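Local atomic coordinates of thiosulfate sulfurtransferase (Pseudomonas aeruginosa, PDB entry 1YT8), a protein that probably transfers sulfur from thiosulfate to cyanide, as a sulfurtransferase chain that carries four rhodanese-like domains. Residues Thr382-Trp387 with Pro391-Leu396; Glu431-Thr436 with Ala448-Leu453. All blocks are in the same frame, centred on the assembly; numbering follows the deposited sequence.

Contact 1 of 2, residues Thr382-Trp387 with Pro391-Leu396; sequences TTLADW and PGTRVL
L384 and W387, one turn apart on helix 382-387, meet T393 and V395 on the strand that follows, an example of how a helix packs on the strand it leads into through a short turn. One methyl makes the leucine's share of the apolar contact. CD1 of L384 lies 4.2 Å from V395 CG2 and just as far from T393 CG2, so it bridges two side chains on the same face of the strand. The leucine reaches them because CG stands anti to the backbone N (chi1 174°).

W387 and T393 cross at about a right angle. The indole CE3 comes to 4.1 Å from T393 CG2, while W387 CB sits 3.8 Å from T393 OG1. With OG1 beside the threonine's own N (chi1 -62°) and CG2 anti to it, both branches lie against the tryptophan.

Polar contact across the pair runs through a water, hydrogen-bonded to W387 O at 2.8 Å and to T393 OG1 at 2.6 Å. OG1 also bonds NE of R432, which makes a cation-pi contact with the indole.

The N-to-C directions of helix 382-387 and strand 393-396 differ by 129°, and their axes come within 10.0 Å. L384 and W387 also touch V434 of strand 432-436, W468 of helix 464-470 covers L384, and F459 of strand 458-461 meets the indole edge-to-face.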
loop_
_atom_site.group_PDB
_atom_site.type_symbol
_atom_site.label_atom_id
_atom_site.label_comp_id
_atom_site.label_asym_id
_atom_site.label_seq_id
_atom_site.Cartn_x
_atom_site.Cartn_y
_atom_site.Cartn_z
ATOM N N THR A 382 30.044 -18.116 1.958
ATOM C CA THR A 382 31.314 -18.626 1.448
ATOM C C THR A 382 31.237 -20.113 1.106
ATOM O O THR A 382 31.902 -20.582 0.186
ATOM C CB THR A 382 32.467 -18.390 2.453
ATOM O OG1 THR A 382 32.156 -19.009 3.706
ATOM C CG2 THR A 382 32.682 -16.898 2.673
ATOM N N THR A 383 30.427 -20.859 1.850
ATOM C CA THR A 383 30.272 -22.284 1.580
ATOM C C THR A 383 29.495 -22.440 0.278
ATOM O O THR A 383 29.820 -23.282 -0.555
ATOM C CB THR A 383 29.505 -22.987 2.710
ATOM O OG1 THR A 383 30.242 -22.857 3.932
ATOM C CG2 THR A 383 29.315 -24.468 2.394
ATOM N N LEU A 384 28.466 -21.617 0.106
ATOM C CA LEU A 384 27.666 -21.669 -1.110
ATOM C C LEU A 384 28.548 -21.375 -2.320
ATOM O O LEU A 384 28.427 -22.021 -3.359
ATOM C CB LEU A 384 26.523 -20.653 -1.054
ATOM C CG LEU A 384 25.724 -20.541 -2.359
ATOM C CD1 LEU A 384 25.140 -21.901 -2.719
ATOM C CD2 LEU A 384 24.624 -19.498 -2.213
ATOM N N ALA A 385 29.431 -20.392 -2.182
ATOM C CA ALA A 385 30.330 -20.033 -3.273
ATOM C C ALA A 385 31.128 -21.265 -3.694
ATOM O O ALA A 385 31.272 -21.545 -4.886
ATOM C CB ALA A 385 31.269 -18.907 -2.838
ATOM N N ASP A 386 31.636 -22.008 -2.713
ATOM C CA ASP A 386 32.396 -23.224 -2.997
ATOM C C ASP A 386 31.527 -24.225 -3.754
ATOM O O ASP A 386 31.945 -24.774 -4.772
ATOM C CB ASP A 386 32.905 -23.851 -1.695
ATOM C CG ASP A 386 34.155 -23.168 -1.168
ATOM O OD1 ASP A 386 34.502 -23.384 0.014
ATOM O OD2 ASP A 386 34.801 -22.422 -1.937
ATOM N N TRP A 387 30.316 -24.457 -3.254
ATOM C CA TRP A 387 29.384 -25.382 -3.894
ATOM C C TRP A 387 29.168 -25.037 -5.366
ATOM O O TRP A 387 29.164 -25.917 -6.225
ATOM C CB TRP A 387 28.030 -25.346 -3.177
ATOM C CG TRP A 387 27.968 -26.141 -1.903
ATOM C CD1 TRP A 387 29.020 -26.549 -1.132
ATOM C CD2 TRP A 387 26.784 -26.601 -1.243
ATOM N NE1 TRP A 387 28.563 -27.238 -0.033
ATOM C CE2 TRP A 387 27.195 -27.285 -0.076
ATOM C CE3 TRP A 387 25.413 -26.503 -1.525
ATOM C CZ2 TRP A 387 26.283 -27.870 0.812
ATOM C CZ3 TRP A 387 24.504 -27.083 -0.642
ATOM C CH2 TRP A 387 24.946 -27.760 0.515
ATOM N N PRO A 391 28.927 -28.176 -10.831
ATOM C CA PRO A 391 27.497 -28.241 -11.142
ATOM C C PRO A 391 26.742 -29.109 -10.138
ATOM O O PRO A 391 27.351 -29.885 -9.400
ATOM C CB PRO A 391 27.477 -28.826 -12.552
ATOM C CG PRO A 391 28.692 -29.713 -12.558
ATOM C CD PRO A 391 29.726 -28.847 -11.872
ATOM N N GLY A 392 25.421 -28.964 -10.103
ATOM C CA GLY A 392 24.614 -29.755 -9.191
ATOM C C GLY A 392 23.859 -28.957 -8.141
ATOM O O GLY A 392 22.924 -29.471 -7.524
ATOM N N THR A 393 24.257 -27.707 -7.927
ATOM C CA THR A 393 23.593 -26.874 -6.934
ATOM C C THR A 393 22.662 -25.872 -7.598
ATOM O O THR A 393 23.095 -25.065 -8.423
ATOM C CB THR A 393 24.612 -26.097 -6.075
ATOM O OG1 THR A 393 25.438 -27.020 -5.354
ATOM C CG2 THR A 393 23.895 -25.193 -5.083
ATOM N N ARG A 394 21.382 -25.928 -7.239
ATOM C CA ARG A 394 20.397 -25.006 -7.794
ATOM C C ARG A 394 20.033 -23.940 -6.766
ATOM O O ARG A 394 19.604 -24.248 -5.650
ATOM C CB ARG A 394 19.132 -25.751 -8.230
ATOM C CG ARG A 394 18.015 -24.832 -8.737
ATOM C CD ARG A 394 18.458 -24.040 -9.970
ATOM N NE ARG A 394 18.491 -24.871 -11.169
ATOM C CZ ARG A 394 19.024 -24.497 -12.330
ATOM N NH1 ARG A 394 19.579 -23.300 -12.462
ATOM N NH2 ARG A 394 18.987 -25.321 -13.366
ATOM N N VAL A 395 20.228 -22.684 -7.141
ATOM C CA VAL A 395 19.908 -21.575 -6.255
ATOM C C VAL A 395 18.603 -20.942 -6.717
ATOM O O VAL A 395 18.471 -20.556 -7.875
ATOM C CB VAL A 395 21.017 -20.506 -6.272
ATOM C CG1 VAL A 395 20.607 -19.314 -5.410
ATOM C CG2 VAL A 395 22.322 -21.106 -5.757
ATOM N N LEU A 396 17.641 -20.855 -5.804
ATOM C CA LEU A 396 16.341 -20.263 -6.092
ATOM C C LEU A 396 16.225 -18.941 -5.341
ATOM O O LEU A 396 16.425 -18.895 -4.127
ATOM C CB LEU A 396 15.220 -21.208 -5.644
ATOM C CG LEU A 396 15.243 -22.617 -6.235
ATOM C CD1 LEU A 396 14.006 -23.382 -5.766
ATOM C CD2 LEU A 396 15.283 -22.539 -7.762
HETATM O O HOH W 1 27.393 -28.041 -6.698
#

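Contact 2 of 2, residues Glu431-Thr436 with Ala448-Leu453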
loop_
_atom_site.group_PDB
_atom_site.type_symbol
_atom_site.label_atom_id
_atom_site.label_comp_id
_atom_site.label_asym_id
_atom_site.label_seq_id
_atom_site.Cartn_x
_atom_site.Cartn_y
_atom_site.Cartn_z
ATOM N N GLU A 431 21.207 -31.730 -7.371
ATOM C CA GLU A 431 21.667 -32.611 -6.310
ATOM C C GLU A 431 21.302 -31.975 -4.974
ATOM O O GLU A 431 21.159 -32.659 -3.961
ATOM C CB GLU A 431 23.180 -32.827 -6.418
ATOM C CG GLU A 431 23.593 -33.426 -7.761
ATOM C CD GLU A 431 25.001 -33.993 -7.766
ATOM O OE1 GLU A 431 25.960 -33.239 -7.499
ATOM O OE2 GLU A 431 25.147 -35.203 -8.044
ATOM N N ARG A 432 21.123 -30.655 -4.992
ATOM C CA ARG A 432 20.780 -29.913 -3.788
ATOM C C ARG A 432 20.297 -28.509 -4.143
ATOM O O ARG A 432 20.739 -27.920 -5.132
ATOM C CB ARG A 432 22.003 -29.824 -2.873
ATOM C CG ARG A 432 23.241 -29.286 -3.577
ATOM C CD ARG A 432 24.520 -29.625 -2.825
ATOM N NE ARG A 432 25.704 -29.140 -3.531
ATOM C CZ ARG A 432 26.956 -29.399 -3.164
ATOM N NH1 ARG A 432 27.197 -30.146 -2.095
ATOM N NH2 ARG A 432 27.972 -28.911 -3.867
ATOM N N TYR A 433 19.392 -27.982 -3.327
ATOM C CA TYR A 433 18.841 -26.649 -3.540
ATOM C C TYR A 433 19.229 -25.718 -2.404
ATOM O O TYR A 433 19.302 -26.131 -1.248
ATOM C CB TYR A 433 17.314 -26.701 -3.600
ATOM C CG TYR A 433 16.740 -27.407 -4.800
ATOM C CD1 TYR A 433 16.422 -26.704 -5.964
ATOM C CD2 TYR A 433 16.488 -28.775 -4.767
ATOM C CE1 TYR A 433 15.863 -27.353 -7.063
ATOM C CE2 TYR A 433 15.934 -29.432 -5.858
ATOM C CZ TYR A 433 15.622 -28.718 -7.001
ATOM O OH TYR A 433 15.079 -29.378 -8.075
ATOM N N VAL A 434 19.471 -24.459 -2.746
ATOM C CA VAL A 434 19.799 -23.441 -1.764
ATOM C C VAL A 434 18.825 -22.301 -2.049
ATOM O O VAL A 434 18.778 -21.783 -3.165
ATOM C CB VAL A 434 21.246 -22.936 -1.912
ATOM C CG1 VAL A 434 21.498 -21.811 -0.911
ATOM C CG2 VAL A 434 22.225 -24.084 -1.665
ATOM N N LEU A 435 18.035 -21.929 -1.048
ATOM C CA LEU A 435 17.045 -20.871 -1.225
ATOM C C LEU A 435 17.514 -19.541 -0.645
ATOM O O LEU A 435 18.163 -19.500 0.400
ATOM C CB LEU A 435 15.724 -21.280 -0.566
ATOM C CG LEU A 435 15.290 -22.744 -0.745
ATOM C CD1 LEU A 435 13.906 -22.917 -0.136
ATOM C CD2 LEU A 435 15.278 -23.139 -2.217
ATOM N N THR A 436 17.179 -18.450 -1.327
ATOM C CA THR A 436 17.571 -17.131 -0.858
ATOM C C THR A 436 16.518 -16.081 -1.195
ATOM O O THR A 436 15.545 -16.347 -1.896
ATOM C CB THR A 436 18.921 -16.690 -1.488
ATOM O OG1 THR A 436 19.397 -15.503 -0.840
ATOM C CG2 THR A 436 18.747 -16.397 -2.976
ATOM N N ALA A 448 10.104 -26.123 3.215
ATOM C CA ALA A 448 9.277 -27.323 3.280
ATOM C C ALA A 448 8.658 -27.717 1.943
ATOM O O ALA A 448 8.625 -28.902 1.595
ATOM C CB ALA A 448 8.179 -27.148 4.334
ATOM N N GLU A 449 8.167 -26.738 1.191
ATOM C CA GLU A 449 7.557 -27.032 -0.100
ATOM C C GLU A 449 8.587 -27.511 -1.117
ATOM O O GLU A 449 8.335 -28.446 -1.874
ATOM C CB GLU A 449 6.827 -25.810 -0.664
ATOM C CG GLU A 449 5.952 -26.187 -1.849
ATOM C CD GLU A 449 5.150 -25.038 -2.420
ATOM O OE1 GLU A 449 4.946 -24.022 -1.722
ATOM O OE2 GLU A 449 4.706 -25.171 -3.579
ATOM N N VAL A 450 9.750 -26.874 -1.144
ATOM C CA VAL A 450 10.775 -27.292 -2.090
ATOM C C VAL A 450 11.207 -28.727 -1.774
ATOM O O VAL A 450 11.409 -29.538 -2.680
ATOM C CB VAL A 450 11.998 -26.349 -2.055
ATOM C CG1 VAL A 450 13.062 -26.857 -3.014
ATOM C CG2 VAL A 450 11.572 -24.929 -2.458
ATOM N N GLN A 451 11.332 -29.046 -0.490
ATOM C CA GLN A 451 11.717 -30.399 -0.098
ATOM C C GLN A 451 10.660 -31.397 -0.548
ATOM O O GLN A 451 10.980 -32.463 -1.070
ATOM C CB GLN A 451 11.871 -30.503 1.420
ATOM C CG GLN A 451 12.998 -29.688 2.005
ATOM C CD GLN A 451 13.011 -29.757 3.513
ATOM O OE1 GLN A 451 12.000 -29.489 4.160
ATOM N NE2 GLN A 451 14.155 -30.115 4.085
ATOM N N ALA A 452 9.393 -31.045 -0.345
ATOM C CA ALA A 452 8.288 -31.924 -0.722
ATOM C C ALA A 452 8.208 -32.168 -2.225
ATOM O O ALA A 452 8.060 -33.308 -2.673
ATOM C CB ALA A 452 6.965 -31.347 -0.216
ATOM N N LEU A 453 8.317 -31.097 -3.004
ATOM C CA LEU A 453 8.240 -31.207 -4.456
ATOM C C LEU A 453 9.450 -31.881 -5.104
ATOM O O LEU A 453 9.304 -32.606 -6.091
ATOM C CB LEU A 453 8.046 -29.815 -5.076
ATOM C CG LEU A 453 6.742 -29.091 -4.732
ATOM C CD1 LEU A 453 6.855 -27.615 -5.116
ATOM C CD2 LEU A 453 5.577 -29.761 -5.461
#
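Y433 of strand 432-436 and V450 of helix 441-454 mark the closest backbone approach, their CA atoms 8.2 Å apart, a spacing that leaves the whole interface to side chains. It illustrates how a single branched residue can bridge two positions of a strand: V450 sends one methyl to each of Y433 and L435, which are two residues apart and so project from the same face.

The first methyl, CG1, rests over one face of the Y433 ring. It stands 4.1 Å above the ring plane and is offset toward the rim. The two side chains cross obliquely, and since CG of the tyrosine is the ring atom nearest to CG1, the valine leans on the inner end of the ring and not on the hydroxyl end.

The second methyl, CG2, meets the fork of L435 tip to tip, 3.9 Å from CD1 and 4.1 Å from CD2. This division of labour follows from the valine torsion (chi1 178°): CG1 is anti to the backbone N, while CG2 lies beside that N, and the two methyls diverge toward different partners.

A443 and V447 of the same helix share L435 with V450. V458 of the adjoining strand 458-461 touches both L435 and V450, continuing the apolar layer inside this beta-alpha-beta crossover. E449 on the same helix forms a salt bridge with R82 of the first rhodanese-like domain.

No hydrogen bond spans the two segments, and all three touching residues are buried. What holds the segments together here is therefore apolar packing, dispersion and the exclusion of water, with methyls fitted against a ring and a leucine fork and no directional bond between them.

Overall arrangement
Contacts 1 and 2 come in series along the chain, with centres 13 Å apart, inside the last of the rhodanese-like domains. They share one parallel five-stranded sheet, of strand order 1-5-4-2-3, in which strands 393-397 and 432-436 are neighbours. A backbone hydrogen bond from E431 N to G392 O, 2.8 Å, joins the two near the start of these strands, and R432 of contact 2 reaches T393 and the W387 indole of contact 1. Helix 381-387 packs on one face of the sheet and helix 441-454 on the other, so the pair samples both layers of the alpha/beta/alpha rhodanese fold. Both are structural packing; the sulfite binds at residues of other domains, including C193 and Q312.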